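Local coordinates for protein mannan endo-1,6-alpha-mannosidase (Chaetomium thermophilum, PDB 6RY0) that probably cleaves alpha-1,6-mannosidic linkages and is thought to transfer GPI-anchored glycoproteins into the fungal cell wall, at residues D236-D244 / R286-D297. Residues are numbered along the deposited sequence; the frame is centred on the assembly and turned at random.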
loop_
_atom_site.group_PDB
_atom_site.type_symbol
_atom_site.label_atom_id
_atom_site.label_comp_id
_atom_site.label_asym_id
_atom_site.label_seq_id
_atom_site.Cartn_x
_atom_site.Cartn_y
_atom_site.Cartn_z
ATOM N N ASP A 236 -1.151 13.064 15.692
ATOM C CA ASP A 236 -1.655 14.020 16.675
ATOM C C ASP A 236 -1.648 13.373 18.054
ATOM O O ASP A 236 -2.254 12.310 18.241
ATOM C CB ASP A 236 -3.065 14.463 16.257
ATOM C CG ASP A 236 -3.538 15.631 17.063
ATOM O OD1 ASP A 236 -3.786 15.477 18.284
ATOM O OD2 ASP A 236 -3.677 16.733 16.507
ATOM N N HIS A 237 -1.000 14.001 19.030
ATOM C CA HIS A 237 -0.868 13.403 20.344
ATOM C C HIS A 237 -2.178 13.331 21.103
ATOM O O HIS A 237 -2.273 12.575 22.054
ATOM C CB HIS A 237 0.110 14.211 21.198
ATOM C CG HIS A 237 1.516 14.152 20.720
ATOM N ND1 HIS A 237 2.584 14.421 21.551
ATOM C CD2 HIS A 237 2.046 13.814 19.519
ATOM C CE1 HIS A 237 3.709 14.259 20.872
ATOM N NE2 HIS A 237 3.415 13.910 19.639
ATOM N N GLU A 238 -3.159 14.136 20.720
ATOM C CA GLU A 238 -4.458 14.146 21.361
ATOM C C GLU A 238 -5.443 13.221 20.653
ATOM O O GLU A 238 -6.121 12.409 21.267
ATOM C CB GLU A 238 -5.009 15.579 21.417
ATOM C CG GLU A 238 -6.450 15.650 21.926
ATOM C CD GLU A 238 -7.100 17.023 21.765
ATOM O OE1 GLU A 238 -6.459 17.982 21.260
ATOM O OE2 GLU A 238 -8.280 17.148 22.122
ATOM N N THR A 239 -5.533 13.355 19.340
ATOM C CA THR A 239 -6.605 12.693 18.576
ATOM C C THR A 239 -6.141 11.479 17.775
ATOM O O THR A 239 -6.989 10.726 17.280
ATOM C CB THR A 239 -7.265 13.662 17.583
ATOM O OG1 THR A 239 -6.292 13.923 16.558
ATOM C CG2 THR A 239 -7.690 14.951 18.266
ATOM N N TRP A 240 -4.843 11.327 17.584
ATOM C CA TRP A 240 -4.300 10.253 16.767
ATOM C C TRP A 240 -4.719 10.332 15.308
ATOM O O TRP A 240 -4.539 9.366 14.568
ATOM C CB TRP A 240 -4.510 8.871 17.398
ATOM C CG TRP A 240 -3.624 8.713 18.601
ATOM C CD1 TRP A 240 -3.702 9.363 19.803
ATOM C CD2 TRP A 240 -2.432 7.936 18.679
ATOM N NE1 TRP A 240 -2.656 9.014 20.616
ATOM C CE2 TRP A 240 -1.869 8.133 19.948
ATOM C CE3 TRP A 240 -1.780 7.087 17.789
ATOM C CZ2 TRP A 240 -0.695 7.496 20.358
ATOM C CZ3 TRP A 240 -0.608 6.473 18.201
ATOM C CH2 TRP A 240 -0.094 6.680 19.473
ATOM N N ALA A 241 -5.189 11.494 14.870
ATOM C CA ALA A 241 -5.170 11.821 13.462
ATOM C C ALA A 241 -3.745 11.724 12.932
ATOM O O ALA A 241 -2.786 11.930 13.670
ATOM C CB ALA A 241 -5.685 13.232 13.247
ATOM N N VAL A 242 -3.625 11.457 11.638
ATOM C CA VAL A 242 -2.328 11.299 10.999
ATOM C C VAL A 242 -2.234 12.246 9.813
ATOM O O VAL A 242 -2.940 12.099 8.794
ATOM C CB VAL A 242 -2.067 9.841 10.594
ATOM C CG1 VAL A 242 -0.693 9.721 9.925
ATOM C CG2 VAL A 242 -2.150 8.922 11.814
ATOM N N TYR A 243 -1.423 13.277 9.985
ATOM C CA TYR A 243 -1.267 14.356 9.038
ATOM C C TYR A 243 -0.262 13.982 7.934
ATOM O O TYR A 243 0.300 12.899 7.926
ATOM C CB TYR A 243 -0.818 15.610 9.806
ATOM C CG TYR A 243 -1.773 15.975 10.932
ATOM C CD1 TYR A 243 -3.129 16.098 10.702
ATOM C CD2 TYR A 243 -1.296 16.162 12.213
ATOM C CE1 TYR A 243 -3.993 16.423 11.728
ATOM C CE2 TYR A 243 -2.146 16.480 13.249
ATOM C CZ TYR A 243 -3.518 16.607 13.001
ATOM O OH TYR A 243 -4.419 16.928 13.998
ATOM N N ASP A 244 -0.086 14.888 6.995
ATOM C CA ASP A 244 0.609 14.546 5.762
ATOM C C ASP A 244 2.122 14.748 5.798
ATOM O O ASP A 244 2.842 13.956 5.203
ATOM C CB ASP A 244 0.017 15.318 4.577
ATOM C CG ASP A 244 0.446 14.714 3.260
ATOM O OD1 ASP A 244 -0.058 13.591 2.984
ATOM O OD2 ASP A 244 1.298 15.286 2.537
ATOM N N ARG A 286 -1.137 1.657 20.724
ATOM C CA ARG A 286 -0.985 2.400 19.474
ATOM C C ARG A 286 -1.947 1.874 18.405
ATOM O O ARG A 286 -2.567 2.661 17.696
ATOM C CB ARG A 286 0.475 2.358 19.004
ATOM C CG ARG A 286 1.396 3.156 19.902
ATOM C CD ARG A 286 2.848 2.793 19.738
ATOM N NE ARG A 286 3.620 3.459 20.770
ATOM C CZ ARG A 286 4.926 3.566 20.774
ATOM N NH1 ARG A 286 5.648 3.047 19.790
ATOM N NH2 ARG A 286 5.508 4.197 21.795
ATOM N N VAL A 287 -2.087 0.543 18.292
ATOM C CA VAL A 287 -3.094 -0.033 17.413
ATOM C C VAL A 287 -4.461 0.520 17.756
ATOM O O VAL A 287 -5.208 0.977 16.881
ATOM C CB VAL A 287 -3.077 -1.574 17.531
ATOM C CG1 VAL A 287 -4.342 -2.213 16.945
ATOM C CG2 VAL A 287 -1.832 -2.161 16.866
ATOM N N ASP A 288 -4.812 0.474 19.034
ATOM C CA ASP A 288 -6.164 0.857 19.436
ATOM C C ASP A 288 -6.415 2.341 19.174
ATOM O O ASP A 288 -7.493 2.710 18.713
ATOM C CB ASP A 288 -6.363 0.525 20.912
ATOM C CG ASP A 288 -6.388 -0.971 21.181
ATOM O OD1 ASP A 288 -6.565 -1.754 20.228
ATOM O OD2 ASP A 288 -6.279 -1.330 22.375
ATOM N N ASN A 289 -5.435 3.190 19.463
ATOM C CA ASN A 289 -5.576 4.623 19.230
ATOM C C ASN A 289 -5.653 4.960 17.750
ATOM O O ASN A 289 -6.497 5.763 17.348
ATOM C CB ASN A 289 -4.438 5.383 19.902
ATOM C CG ASN A 289 -4.638 5.550 21.398
ATOM O OD1 ASN A 289 -5.754 5.678 21.863
ATOM N ND2 ASN A 289 -3.559 5.583 22.136
ATOM N N LEU A 290 -4.780 4.360 16.939
ATOM C CA LEU A 290 -4.840 4.601 15.516
ATOM C C LEU A 290 -6.183 4.133 14.956
ATOM O O LEU A 290 -6.781 4.816 14.118
ATOM C CB LEU A 290 -3.703 3.886 14.790
ATOM C CG LEU A 290 -2.336 4.543 14.988
ATOM C CD1 LEU A 290 -1.220 3.576 14.632
ATOM C CD2 LEU A 290 -2.194 5.846 14.188
ATOM N N LEU A 291 -6.652 2.976 15.387
ATOM C CA LEU A 291 -7.923 2.433 14.909
ATOM C C LEU A 291 -9.089 3.333 15.299
ATOM O O LEU A 291 -9.977 3.613 14.489
ATOM C CB LEU A 291 -8.104 1.032 15.450
ATOM C CG LEU A 291 -9.395 0.313 15.045
ATOM C CD1 LEU A 291 -9.630 0.319 13.530
ATOM C CD2 LEU A 291 -9.403 -1.097 15.600
ATOM N N THR A 292 -9.110 3.798 16.545
ATOM C CA THR A 292 -10.152 4.724 16.969
ATOM C C THR A 292 -10.190 5.936 16.045
ATOM O O THR A 292 -11.252 6.357 15.587
ATOM C CB THR A 292 -9.950 5.143 18.422
ATOM O OG1 THR A 292 -10.084 3.975 19.237
ATOM C CG2 THR A 292 -10.916 6.206 18.888
ATOM N N GLY A 293 -9.022 6.495 15.758
ATOM C CA GLY A 293 -8.958 7.644 14.885
ATOM C C GLY A 293 -9.475 7.346 13.484
ATOM O O GLY A 293 -10.211 8.167 12.910
ATOM N N ILE A 294 -9.090 6.211 12.926
ATOM C CA ILE A 294 -9.521 5.868 11.575
ATOM C C ILE A 294 -11.024 5.717 11.481
ATOM O O ILE A 294 -11.665 6.215 10.540
ATOM C CB ILE A 294 -8.803 4.595 11.128
ATOM C CG1 ILE A 294 -7.340 4.873 10.839
ATOM C CG2 ILE A 294 -9.489 3.945 9.937
ATOM C CD1 ILE A 294 -6.456 3.629 10.835
ATOM N N LEU A 295 -11.599 5.018 12.446
ATOM C CA LEU A 295 -13.031 4.799 12.442
ATOM C C LEU A 295 -13.779 6.117 12.585
ATOM O O LEU A 295 -14.819 6.316 11.967
ATOM C CB LEU A 295 -13.444 3.813 13.538
ATOM C CG LEU A 295 -12.927 2.405 13.328
ATOM C CD1 LEU A 295 -13.127 1.577 14.572
ATOM C CD2 LEU A 295 -13.529 1.718 12.112
ATOM N N ARG A 296 -13.245 7.025 13.392
ATOM C CA ARG A 296 -13.836 8.339 13.579
ATOM C C ARG A 296 -13.739 9.207 12.334
ATOM O O ARG A 296 -14.667 9.938 11.988
ATOM C CB ARG A 296 -13.102 9.001 14.758
ATOM C CG ARG A 296 -13.488 10.430 15.064
ATOM C CD ARG A 296 -12.513 11.069 16.033
ATOM N NE ARG A 296 -11.211 11.226 15.376
ATOM C CZ ARG A 296 -10.013 11.060 15.923
ATOM N NH1 ARG A 296 -9.882 10.747 17.209
ATOM N NH2 ARG A 296 -8.931 11.196 15.174
ATOM N N ASP A 297 -12.577 9.171 11.699
ATOM C CA ASP A 297 -12.276 10.134 10.655
ATOM C C ASP A 297 -12.647 9.697 9.246
ATOM O O ASP A 297 -13.083 10.539 8.443
ATOM C CB ASP A 297 -10.777 10.475 10.679
ATOM C CG ASP A 297 -10.340 11.184 11.952
ATOM O OD1 ASP A 297 -11.207 11.843 12.585
ATOM O OD2 ASP A 297 -9.135 11.119 12.282
HETATM O O HOH W 1 -5.957 7.444 13.177
#
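Thr239, whose N joins Glu238 N on Asp236 OD1 in an Asx turn, offers its backbone O to the guanidinium of Arg296, which grips that one atom end-on with NH1 and NH2, each 2.9 Å away. The NH1 bond lies in the carbonyl plane on a lone pair, whereas NH2 comes from 44° above it. Asp297 takes the guanidinium side-on, NE to OD1 and NH2 to OD2, a salt bridge that, with Thr239 O, fixes the turn of the Arg296 guanidinium. Thr239 OG1 accepts from Ala241 N in an ST turn. Trp240 lays one indole face over Asn289, whose CB sits 3.6 Å from the five-membered ring centroid (CH-pi). With CG anti to its carbonyl carbon (chi1 -71°), the indole reaches back along the helix, CE3 meeting Leu290 CG at 3.8 Å and CH2 nearing Arg286 CG. An alanine here would probably strip the cover from Asn289 CB, leave Leu290 with Val242 alone on this side and open a gap between loop and helix. A water donates to both Trp240 O and Leu290 O. Val242 CG2 packs on Leu290 CD2. Remote from the calcium site, the contact pins the loop between helix 216-231 and strand 245-247 onto helix 281-298; Val242 also reaches helix 261-278.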